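Local coordinates for enoyl-CoA hydratase/isomerase family protein (Mycobacterium tuberculosis, PDB 4FN7) that probably hydrates the double bond of enoyl-CoA thioesters in lipid metabolism, as a member of the enoyl-CoA hydratase/isomerase (crotonase) family, at residues A[116-122]-A[173-179]; A[52-58]-A[98-104]; A[38-42]-A[88-92]. All blocks are in the same frame, centred on the assembly; numbering follows the deposited sequence. Where two conformers were deposited one is given.

Contact 1 (A[116-122]-A[173-179])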
loop_
_atom_site.group_PDB
_atom_site.type_symbol
_atom_site.label_atom_id
_atom_site.label_comp_id
_atom_site.label_asym_id
_atom_site.label_seq_id
_atom_site.Cartn_x
_atom_site.Cartn_y
_atom_site.Cartn_z
ATOM N N ASP A 116 -7.323 -15.422 -2.955
ATOM C CA ASP A 116 -7.733 -14.681 -1.772
ATOM C C ASP A 116 -6.723 -14.861 -0.641
ATOM O O ASP A 116 -6.507 -13.951 0.161
ATOM C CB ASP A 116 -9.119 -15.122 -1.309
ATOM C CG ASP A 116 -10.177 -14.833 -2.332
ATOM O OD1 ASP A 116 -10.488 -13.642 -2.541
ATOM O OD2 ASP A 116 -10.713 -15.794 -2.919
ATOM N N HIS A 117 -6.130 -16.048 -0.582
ATOM C CA HIS A 117 -5.128 -16.383 0.423
ATOM C C HIS A 117 -4.054 -17.207 -0.266
ATOM O O HIS A 117 -4.364 -18.114 -1.041
ATOM C CB HIS A 117 -5.763 -17.192 1.563
ATOM C CG HIS A 117 -4.842 -17.443 2.715
ATOM N ND1 HIS A 117 -4.359 -16.433 3.518
ATOM C CD2 HIS A 117 -4.317 -18.594 3.201
ATOM C CE1 HIS A 117 -3.573 -16.950 4.447
ATOM N NE2 HIS A 117 -3.528 -18.260 4.275
ATOM N N ARG A 118 -2.794 -16.893 0.030
ATOM C CA ARG A 118 -1.656 -17.467 -0.685
ATOM C C ARG A 118 -0.630 -17.994 0.307
ATOM O O ARG A 118 -0.114 -17.238 1.126
ATOM C CB ARG A 118 -1.022 -16.393 -1.574
ATOM C CG ARG A 118 -1.997 -15.789 -2.578
ATOM C CD ARG A 118 -1.527 -14.413 -3.049
ATOM N NE ARG A 118 -1.511 -13.464 -1.943
ATOM C CZ ARG A 118 -1.028 -12.231 -2.022
ATOM N NH1 ARG A 118 -0.489 -11.795 -3.157
ATOM N NH2 ARG A 118 -1.066 -11.438 -0.961
ATOM N N VAL A 119 -0.345 -19.293 0.226
ATOM C CA VAL A 119 0.548 -19.956 1.165
ATOM C C VAL A 119 1.797 -20.416 0.433
ATOM O O VAL A 119 1.691 -21.018 -0.631
ATOM C CB VAL A 119 -0.131 -21.203 1.787
ATOM C CG1 VAL A 119 0.758 -21.813 2.860
ATOM C CG2 VAL A 119 -1.486 -20.832 2.371
ATOM N N ALA A 120 2.972 -20.146 1.003
ATOM C CA ALA A 120 4.226 -20.604 0.406
ATOM C C ALA A 120 5.198 -21.031 1.487
ATOM O O ALA A 120 4.979 -20.766 2.663
ATOM C CB ALA A 120 4.844 -19.504 -0.445
ATOM N N ALA A 121 6.273 -21.704 1.085
ATOM C CA ALA A 121 7.375 -21.994 1.994
ATOM C C ALA A 121 8.393 -20.860 1.950
ATOM O O ALA A 121 8.424 -20.080 0.999
ATOM C CB ALA A 121 8.032 -23.316 1.638
ATOM N N HIS A 122 9.215 -20.778 2.988
ATOM C CA HIS A 122 10.170 -19.693 3.161
ATOM C C HIS A 122 11.063 -19.476 1.951
ATOM O O HIS A 122 11.330 -18.339 1.570
ATOM C CB HIS A 122 11.052 -19.949 4.386
ATOM C CG HIS A 122 12.239 -19.040 4.471
ATOM N ND1 HIS A 122 13.493 -19.412 4.037
ATOM C CD2 HIS A 122 12.358 -17.771 4.924
ATOM C CE1 HIS A 122 14.337 -18.414 4.227
ATOM N NE2 HIS A 122 13.673 -17.405 4.764
ATOM N N GLY A 173 3.538 -8.334 0.139
ATOM C CA GLY A 173 2.202 -8.654 -0.330
ATOM C C GLY A 173 2.162 -9.613 -1.509
ATOM O O GLY A 173 1.160 -9.672 -2.220
ATOM N N PHE A 174 3.240 -10.362 -1.726
ATOM C CA PHE A 174 3.237 -11.434 -2.726
ATOM C C PHE A 174 2.694 -12.760 -2.173
ATOM O O PHE A 174 2.342 -13.653 -2.939
ATOM C CB PHE A 174 4.636 -11.649 -3.310
ATOM C CG PHE A 174 4.807 -11.142 -4.724
ATOM C CD1 PHE A 174 3.810 -11.297 -5.676
ATOM C CD2 PHE A 174 5.985 -10.518 -5.102
ATOM C CE1 PHE A 174 3.992 -10.837 -6.981
ATOM C CE2 PHE A 174 6.170 -10.066 -6.400
ATOM C CZ PHE A 174 5.179 -10.229 -7.339
ATOM N N ILE A 175 2.652 -12.890 -0.848
ATOM C CA ILE A 175 2.040 -14.053 -0.207
ATOM C C ILE A 175 1.428 -13.619 1.109
ATOM O O ILE A 175 1.730 -12.535 1.614
ATOM C CB ILE A 175 3.036 -15.193 0.076
ATOM C CG1 ILE A 175 4.137 -14.731 1.030
ATOM C CG2 ILE A 175 3.613 -15.736 -1.204
ATOM C CD1 ILE A 175 5.003 -15.853 1.511
ATOM N N ASP A 176 0.535 -14.449 1.653
ATOM C CA ASP A 176 -0.159 -14.116 2.900
ATOM C C ASP A 176 0.277 -14.959 4.089
ATOM O O ASP A 176 0.046 -14.582 5.237
ATOM C CB ASP A 176 -1.670 -14.263 2.738
ATOM C CG ASP A 176 -2.190 -13.490 1.566
ATOM O OD1 ASP A 176 -2.172 -12.240 1.627
ATOM O OD2 ASP A 176 -2.600 -14.135 0.585
ATOM N N GLU A 177 0.882 -16.109 3.817
ATOM C CA GLU A 177 1.228 -17.028 4.890
ATOM C C GLU A 177 2.416 -17.886 4.496
ATOM O O GLU A 177 2.525 -18.330 3.352
ATOM C CB GLU A 177 0.032 -17.930 5.248
ATOM C CG GLU A 177 0.343 -18.967 6.329
ATOM C CD GLU A 177 -0.868 -19.801 6.748
ATOM O OE1 GLU A 177 -1.985 -19.565 6.241
ATOM O OE2 GLU A 177 -0.695 -20.704 7.597
ATOM N N ILE A 178 3.297 -18.120 5.461
ATOM C CA ILE A 178 4.428 -19.015 5.265
ATOM C C ILE A 178 4.193 -20.316 6.032
ATOM O O ILE A 178 3.759 -20.294 7.187
ATOM C CB ILE A 178 5.743 -18.360 5.739
ATOM C CG1 ILE A 178 5.924 -16.997 5.065
ATOM C CG2 ILE A 178 6.932 -19.271 5.456
ATOM C CD1 ILE A 178 7.058 -16.170 5.646
ATOM N N ALA A 179 4.479 -21.442 5.384
ATOM C CA ALA A 179 4.348 -22.754 6.010
ATOM C C ALA A 179 5.539 -23.613 5.608
ATOM O O ALA A 179 6.233 -23.295 4.645
ATOM C CB ALA A 179 3.042 -23.418 5.590
HETATM O O HOH W 1 0.869 -13.330 -5.051
HETATM O O HOH W 2 8.890 -22.587 5.219
#
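Val119 and Glu177, and next to them Ala120 and Ile178, pair as parallel strands, held by the bonds Ala120 N to Glu177 O and Ala179 N to Ala120 O. Just before this ladder Asp176 N bonds Arg118 O, and the Arg118 side chain runs alongside residues 173-176. Its guanidinium holds Asp176 side-on: NE lies 2.8 Å from Asp176 OD2 and NH2 2.9 Å from Asp176 OD1. Both bonds are nearly straight and lie in the guanidinium plane, yet they reach the carboxylate oxygens from above, because the two flat groups are turned 45° apart. A bend at chi3 (-64°) carries the arginine tip back to the helix end, where NH1 donates to Gly173 O at 2.8 Å. Ile175 N sits over the centre of one guanidinium face, and water 1 links NH1 to Phe174 O. Gly173, with positive phi, is the C' residue of the Schellman motif closing helix 166-172; the bond from Arg118 to Gly173 O ties the helix exit to the sheet of the crotonase fold, while the salt bridge holds Asp176 just ahead of 177-178, the outermost strand beyond 117-120. On the face carrying Val119 and Glu177, the extended Glu177 chain brings OE1 within 2.8 Å of His117 NE2. The bond lies in the imidazole plane and uses the anti lone pair of the carboxylate; Glu177 OE2 has Arg187 as a salt-bridge partner. Val119 CG1 packs on Ala179 CB at 3.9 Å, while on the other face Ala120 CB meets CG2 of Ile175 at 4.0 Å. The second subunit reaches this site too: its Gln156 NE2 bonds His117 ND1, and its Ser152 OG bonds Arg118 NH2.

Contact 2 (A[52-58]-A[98-104])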
loop_
_atom_site.group_PDB
_atom_site.type_symbol
_atom_site.label_atom_id
_atom_site.label_comp_id
_atom_site.label_asym_id
_atom_site.label_seq_id
_atom_site.Cartn_x
_atom_site.Cartn_y
_atom_site.Cartn_z
ATOM N N THR A 52 -2.747 -25.595 -6.763
ATOM C CA THR A 52 -1.372 -25.918 -6.392
ATOM C C THR A 52 -0.489 -26.042 -7.621
ATOM O O THR A 52 -0.986 -26.171 -8.741
ATOM C CB THR A 52 -1.274 -27.269 -5.633
ATOM O OG1 THR A 52 -1.109 -28.351 -6.565
ATOM C CG2 THR A 52 -2.515 -27.520 -4.766
ATOM N N GLY A 53 0.823 -26.002 -7.399
ATOM C CA GLY A 53 1.783 -26.391 -8.416
ATOM C C GLY A 53 2.231 -27.827 -8.204
ATOM O O GLY A 53 1.483 -28.659 -7.664
ATOM N N ASN A 54 3.442 -28.136 -8.650
ATOM C CA ASN A 54 4.012 -29.463 -8.440
ATOM C C ASN A 54 5.141 -29.436 -7.406
ATOM O O ASN A 54 5.240 -28.495 -6.624
ATOM C CB ASN A 54 4.426 -30.133 -9.767
ATOM C CG ASN A 54 5.600 -29.436 -10.464
ATOM O OD1 ASN A 54 6.306 -28.616 -9.877
ATOM N ND2 ASN A 54 5.824 -29.794 -11.731
ATOM N N GLY A 55 5.983 -30.463 -7.387
ATOM C CA GLY A 55 7.042 -30.537 -6.393
ATOM C C GLY A 55 8.208 -29.599 -6.646
ATOM O O GLY A 55 9.079 -29.426 -5.788
ATOM N N ARG A 56 8.221 -28.983 -7.823
ATOM C CA ARG A 56 9.337 -28.145 -8.235
ATOM C C ARG A 56 8.964 -26.667 -8.257
ATOM O O ARG A 56 9.736 -25.823 -7.805
ATOM C CB ARG A 56 9.823 -28.579 -9.617
ATOM C CG ARG A 56 11.034 -27.810 -10.109
ATOM C CD ARG A 56 11.250 -28.026 -11.593
ATOM N NE ARG A 56 12.364 -27.228 -12.091
ATOM C CZ ARG A 56 12.835 -27.297 -13.333
ATOM N NH1 ARG A 56 12.296 -28.139 -14.201
ATOM N NH2 ARG A 56 13.851 -26.528 -13.702
ATOM N N VAL A 57 7.780 -26.356 -8.775
ATOM C CA VAL A 57 7.361 -24.973 -8.966
ATOM C C VAL A 57 5.879 -24.785 -8.688
ATOM O O VAL A 57 5.105 -25.748 -8.692
ATOM C CB VAL A 57 7.587 -24.499 -10.426
ATOM C CG1 VAL A 57 9.052 -24.571 -10.804
ATOM C CG2 VAL A 57 6.743 -25.314 -11.402
ATOM N N PHE A 58 5.479 -23.535 -8.472
ATOM C CA PHE A 58 4.080 -23.183 -8.650
ATOM C C PHE A 58 3.878 -23.070 -10.162
ATOM O O PHE A 58 3.196 -23.892 -10.774
ATOM C CB PHE A 58 3.732 -21.884 -7.932
ATOM C CG PHE A 58 2.280 -21.503 -8.048
ATOM C CD1 PHE A 58 1.301 -22.247 -7.402
ATOM C CD2 PHE A 58 1.890 -20.409 -8.802
ATOM C CE1 PHE A 58 -0.035 -21.911 -7.510
ATOM C CE2 PHE A 58 0.552 -20.061 -8.913
ATOM C CZ PHE A 58 -0.415 -20.813 -8.261
ATOM N N MET A 98 -4.268 -20.310 -2.868
ATOM C CA MET A 98 -3.138 -20.773 -3.653
ATOM C C MET A 98 -2.147 -21.508 -2.771
ATOM O O MET A 98 -1.712 -20.979 -1.750
ATOM C CB MET A 98 -2.430 -19.594 -4.323
ATOM C CG MET A 98 -3.307 -18.788 -5.243
ATOM S SD MET A 98 -3.760 -19.731 -6.700
ATOM C CE MET A 98 -4.776 -18.528 -7.568
ATOM N N ALA A 99 -1.796 -22.722 -3.182
ATOM C CA ALA A 99 -0.714 -23.482 -2.571
ATOM C C ALA A 99 0.525 -23.318 -3.438
ATOM O O ALA A 99 0.699 -24.020 -4.434
ATOM C CB ALA A 99 -1.091 -24.948 -2.463
ATOM N N CYS A 100 1.367 -22.362 -3.060
ATOM C CA CYS A 100 2.582 -22.070 -3.796
ATOM C C CYS A 100 3.645 -23.098 -3.423
ATOM O O CYS A 100 4.322 -22.961 -2.407
ATOM C CB CYS A 100 3.049 -20.662 -3.446
ATOM S SG CYS A 100 4.288 -19.998 -4.547
ATOM N N THR A 101 3.776 -24.135 -4.249
ATOM C CA THR A 101 4.535 -25.329 -3.894
ATOM C C THR A 101 5.967 -25.283 -4.418
ATOM O O THR A 101 6.740 -26.230 -4.259
ATOM C CB THR A 101 3.827 -26.581 -4.437
ATOM O OG1 THR A 101 3.461 -26.365 -5.806
ATOM C CG2 THR A 101 2.565 -26.865 -3.631
ATOM N N GLY A 102 6.300 -24.166 -5.049
ATOM C CA GLY A 102 7.640 -23.898 -5.527
ATOM C C GLY A 102 7.646 -22.469 -6.019
ATOM O O GLY A 102 6.744 -21.694 -5.721
ATOM N N HIS A 103 8.645 -22.107 -6.804
ATOM C CA HIS A 103 8.778 -20.735 -7.274
ATOM C C HIS A 103 7.632 -20.304 -8.178
ATOM O O HIS A 103 7.005 -21.136 -8.839
ATOM C CB HIS A 103 10.121 -20.578 -7.976
ATOM C CG HIS A 103 11.257 -21.125 -7.178
ATOM N ND1 HIS A 103 11.671 -20.549 -5.997
ATOM C CD2 HIS A 103 12.030 -22.221 -7.356
ATOM C CE1 HIS A 103 12.668 -21.252 -5.494
ATOM N NE2 HIS A 103 12.906 -22.272 -6.299
ATOM N N ALA A 104 7.370 -19.005 -8.200
ATOM C CA ALA A 104 6.298 -18.440 -9.003
ATOM C C ALA A 104 6.870 -17.246 -9.749
ATOM O O ALA A 104 7.173 -16.211 -9.147
ATOM C CB ALA A 104 5.119 -18.019 -8.114
HETATM O O HOH W 3 9.475 -27.000 -4.437
#
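Phe58 lays its ring against Met98-Cys100, with CG swung anti to the backbone N (chi1 -178°). The edge at Phe58 CD1 faces Ala99 O at 3.5 Å, nearly in the ring plane. Met98 lays SD 3.8 Å from Phe58 CZ in an oblique Met-aromatic contact, and Cys100 SG comes to 3.9 Å from Phe58 CB. Ala104 CB touches near CD2, while Leu111 and Leu112 extend the apolar surround. The contact joins the loop after strand 48-52 to the corner where the chain leaves strand 96-100 for strand 103-105 in the crotonase fold. There Thr101 turns its hydroxyl between its own N and carbonyl carbon (chi1 47°), and OG1 donates to an in-plane lone pair of Asn54 O at 2.9 Å. Asn54 folds back: its OD1 accepts from Val57 N almost along the C=O axis and from Arg56 N above the carbonyl plane, an Asx motif that includes an Asx turn to Arg56 N. Thr52 CG2 packs on Ala99 CB, and Phe58 N bonds His103 O at 2.9 Å. The chemistry is therefore divided: hydrogen bonds fix the course of the turn, whereas sulfur and apolar contacts bury the ring against the strand and helix 107-112.

Contact 3 (A[38-42]-A[88-92])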
loop_
_atom_site.group_PDB
_atom_site.type_symbol
_atom_site.label_atom_id
_atom_site.label_comp_id
_atom_site.label_asym_id
_atom_site.label_seq_id
_atom_site.Cartn_x
_atom_site.Cartn_y
_atom_site.Cartn_z
ATOM N N ILE A 38 -11.559 -25.348 -13.568
ATOM C CA ILE A 38 -12.409 -24.380 -12.885
ATOM C C ILE A 38 -13.869 -24.575 -13.332
ATOM O O ILE A 38 -14.785 -24.422 -12.523
ATOM C CB ILE A 38 -11.931 -22.913 -13.083
ATOM C CG1 ILE A 38 -10.474 -22.761 -12.629
ATOM C CG2 ILE A 38 -12.848 -21.947 -12.324
ATOM C CD1 ILE A 38 -9.793 -21.497 -13.121
ATOM N N ASP A 39 -14.084 -24.921 -14.602
ATOM C CA ASP A 39 -15.431 -25.286 -15.057
ATOM C C ASP A 39 -15.998 -26.424 -14.199
ATOM O O ASP A 39 -17.173 -26.395 -13.825
ATOM C CB ASP A 39 -15.452 -25.742 -16.524
ATOM C CG ASP A 39 -15.121 -24.638 -17.513
ATOM O OD1 ASP A 39 -15.109 -23.439 -17.155
ATOM O OD2 ASP A 39 -14.894 -24.998 -18.687
ATOM N N ASN A 40 -15.180 -27.441 -13.918
ATOM C CA ASN A 40 -15.614 -28.532 -13.043
ATOM C C ASN A 40 -16.021 -28.012 -11.671
ATOM O O ASN A 40 -17.038 -28.430 -11.108
ATOM C CB ASN A 40 -14.524 -29.592 -12.859
ATOM C CG ASN A 40 -14.239 -30.376 -14.115
ATOM O OD1 ASN A 40 -15.051 -30.424 -15.034
ATOM N ND2 ASN A 40 -13.067 -31.002 -14.159
ATOM N N ALA A 41 -15.203 -27.119 -11.124
ATOM C CA ALA A 41 -15.487 -26.529 -9.827
ATOM C C ALA A 41 -16.798 -25.761 -9.863
ATOM O O ALA A 41 -17.567 -25.787 -8.898
ATOM C CB ALA A 41 -14.346 -25.616 -9.394
ATOM N N ASP A 42 -17.053 -25.074 -10.972
ATOM C CA ASP A 42 -18.326 -24.383 -11.164
ATOM C C ASP A 42 -19.492 -25.369 -11.134
ATOM O O ASP A 42 -20.492 -25.151 -10.443
ATOM C CB ASP A 42 -18.354 -23.618 -12.493
ATOM C CG ASP A 42 -17.468 -22.377 -12.495
ATOM O OD1 ASP A 42 -16.985 -21.949 -11.426
ATOM O OD2 ASP A 42 -17.285 -21.805 -13.590
ATOM N N ARG A 88 -10.790 -14.190 -14.186
ATOM C CA ARG A 88 -11.739 -15.211 -13.745
ATOM C C ARG A 88 -11.536 -15.565 -12.277
ATOM O O ARG A 88 -12.495 -15.682 -11.514
ATOM C CB ARG A 88 -11.611 -16.469 -14.605
ATOM C CG ARG A 88 -12.675 -17.505 -14.311
ATOM C CD ARG A 88 -12.535 -18.722 -15.198
ATOM N NE ARG A 88 -13.641 -19.644 -14.940
ATOM C CZ ARG A 88 -13.776 -20.842 -15.494
ATOM N NH1 ARG A 88 -12.869 -21.303 -16.342
ATOM N NH2 ARG A 88 -14.827 -21.584 -15.179
ATOM N N LEU A 89 -10.282 -15.717 -11.867
ATOM C CA LEU A 89 -9.998 -16.094 -10.493
ATOM C C LEU A 89 -10.179 -14.946 -9.503
ATOM O O LEU A 89 -10.674 -15.158 -8.401
ATOM C CB LEU A 89 -8.601 -16.706 -10.379
ATOM C CG LEU A 89 -8.530 -18.110 -10.994
ATOM C CD1 LEU A 89 -7.086 -18.548 -11.167
ATOM C CD2 LEU A 89 -9.309 -19.123 -10.152
ATOM N N LEU A 90 -9.773 -13.735 -9.881
ATOM C CA LEU A 90 -9.945 -12.575 -9.011
ATOM C C LEU A 90 -11.419 -12.261 -8.778
ATOM O O LEU A 90 -11.775 -11.676 -7.761
ATOM C CB LEU A 90 -9.249 -11.349 -9.603
ATOM C CG LEU A 90 -7.739 -11.246 -9.349
ATOM C CD1 LEU A 90 -7.115 -10.161 -10.222
ATOM C CD2 LEU A 90 -7.421 -11.005 -7.881
ATOM N N SER A 91 -12.268 -12.652 -9.727
ATOM C CA SER A 91 -13.694 -12.384 -9.590
ATOM C C SER A 91 -14.470 -13.622 -9.143
ATOM O O SER A 91 -15.698 -13.591 -9.039
ATOM C CB SER A 91 -14.262 -11.836 -10.899
ATOM O OG SER A 91 -14.134 -12.783 -11.939
ATOM N N TYR A 92 -13.752 -14.700 -8.854
ATOM C CA TYR A 92 -14.389 -15.978 -8.549
ATOM C C TYR A 92 -15.299 -15.871 -7.325
ATOM O O TYR A 92 -14.905 -15.305 -6.316
ATOM C CB TYR A 92 -13.325 -17.068 -8.359
ATOM C CG TYR A 92 -13.887 -18.448 -8.575
ATOM C CD1 TYR A 92 -14.240 -18.873 -9.849
ATOM C CD2 TYR A 92 -14.102 -19.311 -7.511
ATOM C CE1 TYR A 92 -14.786 -20.125 -10.059
ATOM C CE2 TYR A 92 -14.644 -20.568 -7.715
ATOM C CZ TYR A 92 -14.982 -20.965 -8.989
ATOM O OH TYR A 92 -15.532 -22.212 -9.182
HETATM O O HOH W 4 -17.717 -23.133 -7.629
HETATM O O HOH W 5 -16.072 -19.037 -13.483
#
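Ile38 on helix 28-44 packs against Arg88, Leu89 and Tyr92 at and just past the end of helix 73-90, two helices that pack together on one side of strand 48-52 in the crotonase fold. The tight part is apolar. Ile38 CD1 meets Leu89 CD2 at 3.8 Å, and its CG2 branch reaches Tyr92 CE1 at 3.5 Å while also lying over one face of the Arg88 guanidinium, offset toward the rim. Leu89 continues inward to Leu49 and Ile51 of the strand, and Ala41 and Tyr92 both touch Leu49. Toward solvent, polar groups and water take over. The Arg88 chain runs fully extended from CG to NE, which carries its tip across to two carboxylates one helical turn apart. Arg88 NH2 lies 2.7 Å from Asp39 OD1, on the anti lone pair, and 2.9 Å from Asp42 OD2, which it approaches from above the carboxylate plane; one nitrogen thus serves both arms of a salt-bridge network. NH1 adds a weak bond to Asp39 OD1 and a bond to Asn35 OD1 of the same helix. On this side water 5 links Arg88 NE to Asp42 OD2. Water 4 joins Ala41 O to Tyr92 OH. Asp42 splits its oxygens between partners: Tyr92 OH donates to Asp42 OD1 at 2.7 Å, nearly along the C-O bond of the carboxylate, which lies only 13° from coplanar with the phenol ring.

Overall arrangement
Contacts 1 and 2 are neighbours in one sheet: strands 96-100 and 117-120 lie side by side, with Val119 O 2.8 Å from Cys100 N. Their centres are about 11 Å apart. Contact 3 lies farther off, its centre about 19 Å from that of contact 2 and about 20 Å from that of contact 1. It meets contact 2 through Met98 CE and Leu89 CD1, 4.3 Å apart. Contact 1 alone is reached by another subunit. No ligand is bound in this apo structure, but in crotonases backbone N-H groups of an oxyanion hole hold the acyl-CoA thioester; by analogy contact 2, which begins one contributing loop and leads into helix 107-112, probably lies nearest to it.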